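Local atomic coordinates of cell division control protein Cdc48 (Mycobacterium smegmatis, PDB entry 5E7P), a protein that probably binds and hydrolyses ATP as a Cdc48-type AAA ATPase, carrying an N-terminal domain ahead of two nucleotide-binding AAA modules. Residues 106-111 against 183-188; 133-138 against 467-472; 551-556 against 587-592. All coordinates share one frame; numbering follows the deposited sequence.

Contact 1: 106-111 against 183-188; sequences TVYGAR and VDPPGT
Val107 lies beside Thr188 and Arg111 beside Asp184, each pair of CA atoms 5.3 Å apart, while Pro186 and Gly187 leave the contact beyond the cis peptide that precedes Pro185. At the first end the carbonyl of Thr188 receives a weak bond from Tyr108 N (3.4 Å) and a CA-H from Val107, and a water links Thr106 O to Thr188 N. At the other end Arg111 N donates to Asp184 O. The Arg111 chain runs extended from CG to NE, bringing NH2 to 3.0 Å from Asp184 OD1 in a salt bridge; the carboxylate stands at the guanidinium edge, the two planes 47° apart. Pro185 CD lies over one face of the same guanidinium, and Pro185 CB is 3.4 Å from Arg111 NH2, while Pro185 CG meets Tyr108 CB at 4.0 Å. The proline ring therefore sits between Tyr108 CB and the arginine end. Val107 CG2 touches Thr188 CG2 at 3.9 Å. Strand 108-109 pairs in parallel with strand 188-190, backbone bonds joining Tyr108 and Ala110 to Ser190. Arg111 thus holds the Asp184-Pro185 bend at the surface by a backbone bond, a salt bridge and packing of the proline on the guanidinium.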
loop_
_atom_site.group_PDB
_atom_site.type_symbol
_atom_site.label_atom_id
_atom_site.label_comp_id
_atom_site.label_asym_id
_atom_site.label_seq_id
_atom_site.Cartn_x
_atom_site.Cartn_y
_atom_site.Cartn_z
ATOM N N THR A 106 14.113 7.520 3.967
ATOM C CA THR A 106 12.916 6.988 4.596
ATOM C C THR A 106 11.777 7.983 4.410
ATOM O O THR A 106 11.900 9.160 4.765
ATOM C CB THR A 106 13.128 6.720 6.097
ATOM O OG1 THR A 106 14.217 5.806 6.274
ATOM C CG2 THR A 106 11.868 6.123 6.711
ATOM N N VAL A 107 10.675 7.512 3.836
ATOM C CA VAL A 107 9.516 8.362 3.601
ATOM C C VAL A 107 8.298 7.823 4.335
ATOM O O VAL A 107 7.729 6.811 3.939
ATOM C CB VAL A 107 9.186 8.473 2.101
ATOM C CG1 VAL A 107 8.079 9.490 1.878
ATOM C CG2 VAL A 107 10.422 8.859 1.320
ATOM N N TYR A 108 7.906 8.495 5.409
ATOM C CA TYR A 108 6.724 8.097 6.160
ATOM C C TYR A 108 5.466 8.674 5.528
ATOM O O TYR A 108 5.523 9.665 4.799
ATOM C CB TYR A 108 6.828 8.566 7.613
ATOM C CG TYR A 108 7.910 7.872 8.413
ATOM C CD1 TYR A 108 7.681 6.630 8.994
ATOM C CD2 TYR A 108 9.158 8.459 8.586
ATOM C CE1 TYR A 108 8.662 5.991 9.723
ATOM C CE2 TYR A 108 10.145 7.827 9.316
ATOM C CZ TYR A 108 9.891 6.591 9.883
ATOM O OH TYR A 108 10.869 5.952 10.612
ATOM N N GLY A 109 4.330 8.043 5.801
ATOM C CA GLY A 109 3.054 8.618 5.428
ATOM C C GLY A 109 2.832 9.885 6.235
ATOM O O GLY A 109 2.957 9.879 7.463
ATOM N N ALA A 110 2.518 10.976 5.546
ATOM C CA ALA A 110 2.304 12.263 6.199
ATOM C C ALA A 110 1.065 12.251 7.081
ATOM O O ALA A 110 0.000 11.795 6.665
ATOM C CB ALA A 110 2.179 13.364 5.162
ATOM N N ARG A 111 1.206 12.749 8.305
ATOM C CA ARG A 111 0.041 13.041 9.122
ATOM C C ARG A 111 -0.588 14.289 8.533
ATOM O O ARG A 111 -1.800 14.356 8.332
ATOM C CB ARG A 111 0.427 13.281 10.581
ATOM C CG ARG A 111 1.002 12.063 11.278
ATOM C CD ARG A 111 1.250 12.336 12.755
ATOM N NE ARG A 111 2.148 11.343 13.341
ATOM C CZ ARG A 111 3.458 11.515 13.490
ATOM N NH1 ARG A 111 4.199 10.556 14.030
ATOM N NH2 ARG A 111 4.028 12.649 13.105
ATOM N N VAL A 183 5.707 19.817 7.276
ATOM C CA VAL A 183 5.288 18.427 7.154
ATOM C C VAL A 183 5.241 17.784 8.537
ATOM O O VAL A 183 5.801 18.316 9.498
ATOM C CB VAL A 183 6.232 17.613 6.246
ATOM C CG1 VAL A 183 6.163 18.117 4.814
ATOM C CG2 VAL A 183 7.658 17.667 6.774
ATOM N N ASP A 184 4.571 16.643 8.632
ATOM C CA ASP A 184 4.455 15.920 9.893
ATOM C C ASP A 184 4.254 14.437 9.606
ATOM O O ASP A 184 3.291 14.063 8.939
ATOM C CB ASP A 184 3.292 16.472 10.721
ATOM C CG ASP A 184 3.251 15.904 12.129
ATOM O OD1 ASP A 184 4.326 15.564 12.666
ATOM O OD2 ASP A 184 2.143 15.801 12.703
ATOM N N PRO A 185 5.166 13.578 10.093
ATOM C CA PRO A 185 6.361 13.857 10.903
ATOM C C PRO A 185 7.444 14.613 10.130
ATOM O O PRO A 185 7.393 14.641 8.903
ATOM C CB PRO A 185 6.856 12.455 11.277
ATOM C CG PRO A 185 6.354 11.580 10.193
ATOM C CD PRO A 185 5.011 12.137 9.832
ATOM N N PRO A 186 8.396 15.240 10.843
ATOM C CA PRO A 186 9.481 15.994 10.201
ATOM C C PRO A 186 10.312 15.138 9.251
ATOM O O PRO A 186 10.395 13.922 9.423
ATOM C CB PRO A 186 10.343 16.440 11.386
ATOM C CG PRO A 186 9.402 16.493 12.531
ATOM C CD PRO A 186 8.441 15.361 12.311
ATOM N N GLY A 187 10.922 15.779 8.258
ATOM C CA GLY A 187 11.753 15.081 7.295
ATOM C C GLY A 187 11.117 15.011 5.922
ATOM O O GLY A 187 10.801 16.038 5.323
ATOM N N THR A 188 10.934 13.795 5.420
ATOM C CA THR A 188 10.323 13.592 4.112
ATOM C C THR A 188 9.097 12.693 4.217
ATOM O O THR A 188 9.159 11.598 4.780
ATOM C CB THR A 188 11.320 12.994 3.106
ATOM O OG1 THR A 188 12.380 13.927 2.876
ATOM C CG2 THR A 188 10.628 12.698 1.785
HETATM O O HOH W 1 12.387 11.337 6.758
#

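Contact 2: 133-138 against 467-472; sequences ALLGKV and RPLSRS
A type II beta turn, Leu134 to Lys137, links helix 127-133 to strand 138-140 and meets a short 3-10 turn at 469-470 beside the first ADP site. Leu135 and Gly136, the central turn residues, face Leu469: Leu135 CG lies 3.9 Å from Leu469 CD1, and the two side chains run at about a right angle. Leu135 CG is anti to the backbone N (chi1 -165°), which carries the branched end towards its partner. Leu469 CD1 also rests on the bare CA of Gly136 at 3.7 Å. The Leu135 side chain comes within about 5 Å of the bound ADP and packs on Ala428, and Leu469 approaches Gly273; Ala428 and Gly273 line the ADP pocket, and the leucine pair thus belongs to the surroundings of the nucleotide. The polar half of the contact belongs to Arg467, whose chain bends at chi3 (69°) and sends NH2 to Gly136 O. Val138 CG1 packs beside Arg467 NH2 at 4.0 Å. Arg467 NH1 bonds Trp55 O, so one guanidinium ties the turn and the N-terminal region to 467-472. Ser472 CA lies over the centre of one guanidinium face, and Ser472 OG and N both donate to Leu469 O. Arg467 NH2 meets Gly136 O nearly along the C=O axis (175°), the oxygen lying near the guanidinium plane, at its edge.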
loop_
_atom_site.group_PDB
_atom_site.type_symbol
_atom_site.label_atom_id
_atom_site.label_comp_id
_atom_site.label_asym_id
_atom_site.label_seq_id
_atom_site.Cartn_x
_atom_site.Cartn_y
_atom_site.Cartn_z
ATOM N N ALA A 133 -4.852 15.757 -5.603
ATOM C CA ALA A 133 -3.914 16.185 -6.634
ATOM C C ALA A 133 -2.471 15.795 -6.316
ATOM O O ALA A 133 -1.657 15.617 -7.221
ATOM C CB ALA A 133 -4.023 17.691 -6.850
ATOM N N LEU A 134 -2.158 15.666 -5.030
ATOM C CA LEU A 134 -0.790 15.379 -4.606
ATOM C C LEU A 134 -0.641 13.975 -4.035
ATOM O O LEU A 134 0.381 13.651 -3.430
ATOM C CB LEU A 134 -0.326 16.406 -3.572
ATOM C CG LEU A 134 -0.196 17.847 -4.064
ATOM C CD1 LEU A 134 0.135 18.780 -2.908
ATOM C CD2 LEU A 134 0.859 17.945 -5.156
ATOM N N LEU A 135 -1.660 13.145 -4.234
ATOM C CA LEU A 135 -1.675 11.798 -3.675
ATOM C C LEU A 135 -0.466 10.980 -4.124
ATOM O O LEU A 135 -0.212 10.835 -5.321
ATOM C CB LEU A 135 -2.972 11.081 -4.059
ATOM C CG LEU A 135 -3.325 9.813 -3.278
ATOM C CD1 LEU A 135 -3.500 10.123 -1.796
ATOM C CD2 LEU A 135 -4.588 9.177 -3.845
ATOM N N GLY A 136 0.283 10.461 -3.156
ATOM C CA GLY A 136 1.416 9.598 -3.441
ATOM C C GLY A 136 2.748 10.312 -3.582
ATOM O O GLY A 136 3.802 9.683 -3.509
ATOM N N LYS A 137 2.710 11.626 -3.783
ATOM C CA LYS A 137 3.934 12.392 -4.004
ATOM C C LYS A 137 4.693 12.678 -2.709
ATOM O O LYS A 137 4.091 12.803 -1.642
ATOM C CB LYS A 137 3.626 13.695 -4.746
ATOM C CG LYS A 137 3.042 13.478 -6.130
ATOM C CD LYS A 137 3.057 14.753 -6.955
ATOM C CE LYS A 137 2.595 14.481 -8.381
ATOM N NZ LYS A 137 2.700 15.692 -9.240
ATOM N N VAL A 138 6.017 12.776 -2.812
ATOM C CA VAL A 138 6.864 13.053 -1.653
ATOM C C VAL A 138 7.018 14.549 -1.396
ATOM O O VAL A 138 7.138 15.348 -2.326
ATOM C CB VAL A 138 8.262 12.411 -1.784
ATOM C CG1 VAL A 138 8.169 10.899 -1.669
ATOM C CG2 VAL A 138 8.917 12.817 -3.091
ATOM N N ARG A 467 3.447 6.695 -10.149
ATOM C CA ARG A 467 3.779 5.682 -9.157
ATOM C C ARG A 467 2.529 5.179 -8.451
ATOM O O ARG A 467 1.754 5.970 -7.911
ATOM C CB ARG A 467 4.771 6.224 -8.126
ATOM C CG ARG A 467 5.147 5.196 -7.071
ATOM C CD ARG A 467 6.200 5.703 -6.109
ATOM N NE ARG A 467 5.705 6.758 -5.229
ATOM C CZ ARG A 467 6.373 7.219 -4.175
ATOM N NH1 ARG A 467 7.556 6.708 -3.870
ATOM N NH2 ARG A 467 5.858 8.184 -3.423
ATOM N N PRO A 468 2.327 3.853 -8.457
ATOM C CA PRO A 468 1.221 3.252 -7.710
ATOM C C PRO A 468 1.383 3.512 -6.220
ATOM O O PRO A 468 2.504 3.487 -5.707
ATOM C CB PRO A 468 1.356 1.756 -8.013
ATOM C CG PRO A 468 2.771 1.577 -8.449
ATOM C CD PRO A 468 3.143 2.843 -9.152
ATOM N N LEU A 469 0.265 3.768 -5.546
ATOM C CA LEU A 469 0.246 4.067 -4.117
ATOM C C LEU A 469 0.896 2.944 -3.308
ATOM O O LEU A 469 1.485 3.181 -2.256
ATOM C CB LEU A 469 -1.196 4.292 -3.656
ATOM C CG LEU A 469 -1.476 5.442 -2.689
ATOM C CD1 LEU A 469 -0.858 6.731 -3.201
ATOM C CD2 LEU A 469 -2.976 5.609 -2.494
ATOM N N SER A 470 0.811 1.724 -3.824
ATOM C CA SER A 470 1.412 0.566 -3.172
ATOM C C SER A 470 2.941 0.640 -3.139
ATOM O O SER A 470 3.586 -0.116 -2.416
ATOM C CB SER A 470 0.975 -0.717 -3.877
ATOM O OG SER A 470 1.393 -0.709 -5.233
ATOM N N ARG A 471 3.520 1.545 -3.923
ATOM C CA ARG A 471 4.971 1.708 -3.957
ATOM C C ARG A 471 5.434 3.007 -3.300
ATOM O O ARG A 471 6.598 3.384 -3.426
ATOM C CB ARG A 471 5.478 1.663 -5.399
ATOM C CG ARG A 471 5.204 0.352 -6.110
ATOM C CD ARG A 471 6.113 -0.754 -5.607
ATOM N NE ARG A 471 7.411 -0.725 -6.272
ATOM C CZ ARG A 471 7.667 -1.328 -7.428
ATOM N NH1 ARG A 471 6.712 -2.009 -8.048
ATOM N NH2 ARG A 471 8.875 -1.251 -7.965
ATOM N N SER A 472 4.530 3.683 -2.597
ATOM C CA SER A 472 4.818 5.012 -2.064
ATOM C C SER A 472 5.359 4.992 -0.638
ATOM O O SER A 472 5.685 6.037 -0.081
ATOM C CB SER A 472 3.569 5.899 -2.135
ATOM O OG SER A 472 2.576 5.469 -1.218
#

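Contact 3: 551-556 against 587-592; sequences KGSELM and IDALAP
Gly552, in the first turn of helix 552-558, comes up against Leu590, the last residue of the short helix 587-590, their CA atoms only 4.2 Å apart. Each helix follows a strand of the parallel AAA sheet, so two strand-to-helix junctions are brought together at one edge of the P-loop NTPase core. Between the segments the contact is one of packing. The CA of Gly552, with no side chain of its own, meets Leu590 CB at 3.9 Å, and CG and CD1 of the same leucine close over this CA as well. Ala589 lays its methyl against the start of the helix, CB reaching 3.8 Å from Ser553 N and 3.9 Å from Ser553 OG. That hydroxyl has its polar partner in Glu586, where OE2 takes a hydrogen bond from Ser553 OG and a salt bridge from Lys551 NZ. Further along, Leu555 CD2 lies 4.4 Å from Leu590 CG, a loose apolar contact. With CG beside the backbone N (chi1 -67°), Met556 brings CG to 4.0 Å from Ala589 O and close to Leu590 CA, against the end of the short helix. Its backbone N makes weak bonds to the carbonyls of Gly552 and Ser553, where the helix widens into a pi-type turn. Behind the pair, a backbone bond of Gly552 with Asp585 joins strands 546-551 and 580-585 just where their helices begin; the Asp585-Glu586 sequence is consistent with a Walker B motif, and the second ADP lies about 11 Å from the Ser553 side chain. Helix 602-617 lies alongside, Thr603 touching Met556 and Leu610 touching Leu590.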
loop_
_atom_site.group_PDB
_atom_site.type_symbol
_atom_site.label_atom_id
_atom_site.label_comp_id
_atom_site.label_asym_id
_atom_site.label_seq_id
_atom_site.Cartn_x
_atom_site.Cartn_y
_atom_site.Cartn_z
ATOM N N LYS A 551 2.363 -10.029 11.726
ATOM C CA LYS A 551 3.635 -10.562 12.201
ATOM C C LYS A 551 3.464 -11.012 13.643
ATOM O O LYS A 551 3.020 -10.234 14.490
ATOM C CB LYS A 551 4.738 -9.508 12.122
ATOM C CG LYS A 551 5.389 -9.375 10.758
ATOM C CD LYS A 551 6.730 -8.652 10.849
ATOM C CE LYS A 551 7.894 -9.623 11.069
ATOM N NZ LYS A 551 7.808 -10.381 12.352
ATOM N N GLY A 552 3.821 -12.265 13.913
ATOM C CA GLY A 552 3.646 -12.866 15.226
ATOM C C GLY A 552 4.131 -12.021 16.388
ATOM O O GLY A 552 3.458 -11.921 17.412
ATOM N N SER A 553 5.295 -11.399 16.221
ATOM C CA SER A 553 5.880 -10.561 17.263
ATOM C C SER A 553 5.028 -9.330 17.563
ATOM O O SER A 553 4.731 -9.037 18.722
ATOM C CB SER A 553 7.290 -10.122 16.863
ATOM O OG SER A 553 8.154 -11.235 16.727
ATOM N N GLU A 554 4.641 -8.615 16.510
ATOM C CA GLU A 554 3.945 -7.339 16.651
ATOM C C GLU A 554 2.577 -7.476 17.308
ATOM O O GLU A 554 2.215 -6.676 18.168
ATOM C CB GLU A 554 3.812 -6.649 15.292
ATOM C CG GLU A 554 5.130 -6.497 14.557
ATOM C CD GLU A 554 5.030 -5.557 13.377
ATOM O OE1 GLU A 554 3.954 -4.947 13.197
ATOM O OE2 GLU A 554 6.025 -5.426 12.633
ATOM N N LEU A 555 1.822 -8.490 16.904
ATOM C CA LEU A 555 0.501 -8.729 17.476
ATOM C C LEU A 555 0.598 -9.047 18.971
ATOM O O LEU A 555 -0.262 -8.651 19.761
ATOM C CB LEU A 555 -0.209 -9.860 16.721
ATOM C CG LEU A 555 -1.599 -10.289 17.197
ATOM C CD1 LEU A 555 -2.511 -10.550 16.013
ATOM C CD2 LEU A 555 -1.513 -11.531 18.072
ATOM N N MET A 556 1.657 -9.752 19.351
ATOM C CA MET A 556 1.832 -10.193 20.730
ATOM C C MET A 556 2.454 -9.120 21.620
ATOM O O MET A 556 1.991 -8.885 22.736
ATOM C CB MET A 556 2.680 -11.469 20.774
ATOM C CG MET A 556 2.005 -12.689 20.161
ATOM S SD MET A 556 0.703 -13.388 21.197
ATOM C CE MET A 556 1.678 -14.129 22.506
ATOM N N ILE A 587 5.022 -17.244 12.663
ATOM C CA ILE A 587 3.999 -18.004 13.373
ATOM C C ILE A 587 4.538 -18.633 14.664
ATOM O O ILE A 587 3.772 -18.984 15.560
ATOM C CB ILE A 587 3.381 -19.087 12.435
ATOM C CG1 ILE A 587 2.203 -19.809 13.098
ATOM C CG2 ILE A 587 4.444 -20.071 11.974
ATOM C CD1 ILE A 587 1.017 -18.920 13.381
ATOM N N ASP A 588 5.858 -18.757 14.767
ATOM C CA ASP A 588 6.474 -19.310 15.972
ATOM C C ASP A 588 6.333 -18.376 17.175
ATOM O O ASP A 588 6.231 -18.828 18.316
ATOM C CB ASP A 588 7.948 -19.647 15.731
ATOM C CG ASP A 588 8.743 -18.461 15.215
ATOM O OD1 ASP A 588 8.327 -17.852 14.205
ATOM O OD2 ASP A 588 9.783 -18.136 15.827
ATOM N N ALA A 589 6.327 -17.071 16.918
ATOM C CA ALA A 589 6.149 -16.095 17.988
ATOM C C ALA A 589 4.681 -16.019 18.394
ATOM O O ALA A 589 4.356 -15.840 19.566
ATOM C CB ALA A 589 6.656 -14.728 17.555
ATOM N N LEU A 590 3.799 -16.163 17.411
ATOM C CA LEU A 590 2.364 -16.099 17.652
ATOM C C LEU A 590 1.894 -17.322 18.434
ATOM O O LEU A 590 0.994 -17.224 19.270
ATOM C CB LEU A 590 1.612 -15.991 16.324
ATOM C CG LEU A 590 0.322 -15.166 16.288
ATOM C CD1 LEU A 590 -0.017 -14.789 14.855
ATOM C CD2 LEU A 590 -0.835 -15.917 16.924
ATOM N N ALA A 591 2.509 -18.471 18.163
ATOM C CA ALA A 591 2.141 -19.711 18.843
ATOM C C ALA A 591 3.354 -20.577 19.181
ATOM O O ALA A 591 3.593 -21.596 18.533
ATOM C CB ALA A 591 1.142 -20.498 18.008
ATOM N N PRO A 592 4.123 -20.173 20.202
ATOM C CA PRO A 592 5.300 -20.939 20.625
ATOM C C PRO A 592 4.906 -22.171 21.435
ATOM O O PRO A 592 3.750 -22.297 21.841
ATOM C CB PRO A 592 6.050 -19.947 21.513
ATOM C CG PRO A 592 4.970 -19.111 22.104
ATOM C CD PRO A 592 3.929 -18.964 21.026
#

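In the fold
Contacts 1 and 2 are neighbours, their centres 13 Å apart, and they touch where Val107 CG1 packs on Val138 CG1 at 3.8 Å. They share the small sheet of strands 108-109, 188-190 and 138-140. Along the chain their segments alternate: contact 2 opens between the two halves of contact 1 and closes far later, at 467-472, after helix 456-462. In this way the two contacts bring that small sheet next to the first ADP site. Contact 3 follows in series, within the second AAA range, about 29 and 31 Å centre to centre from contacts 1 and 2, and touches neither. It belongs to the parallel sheet of the second module.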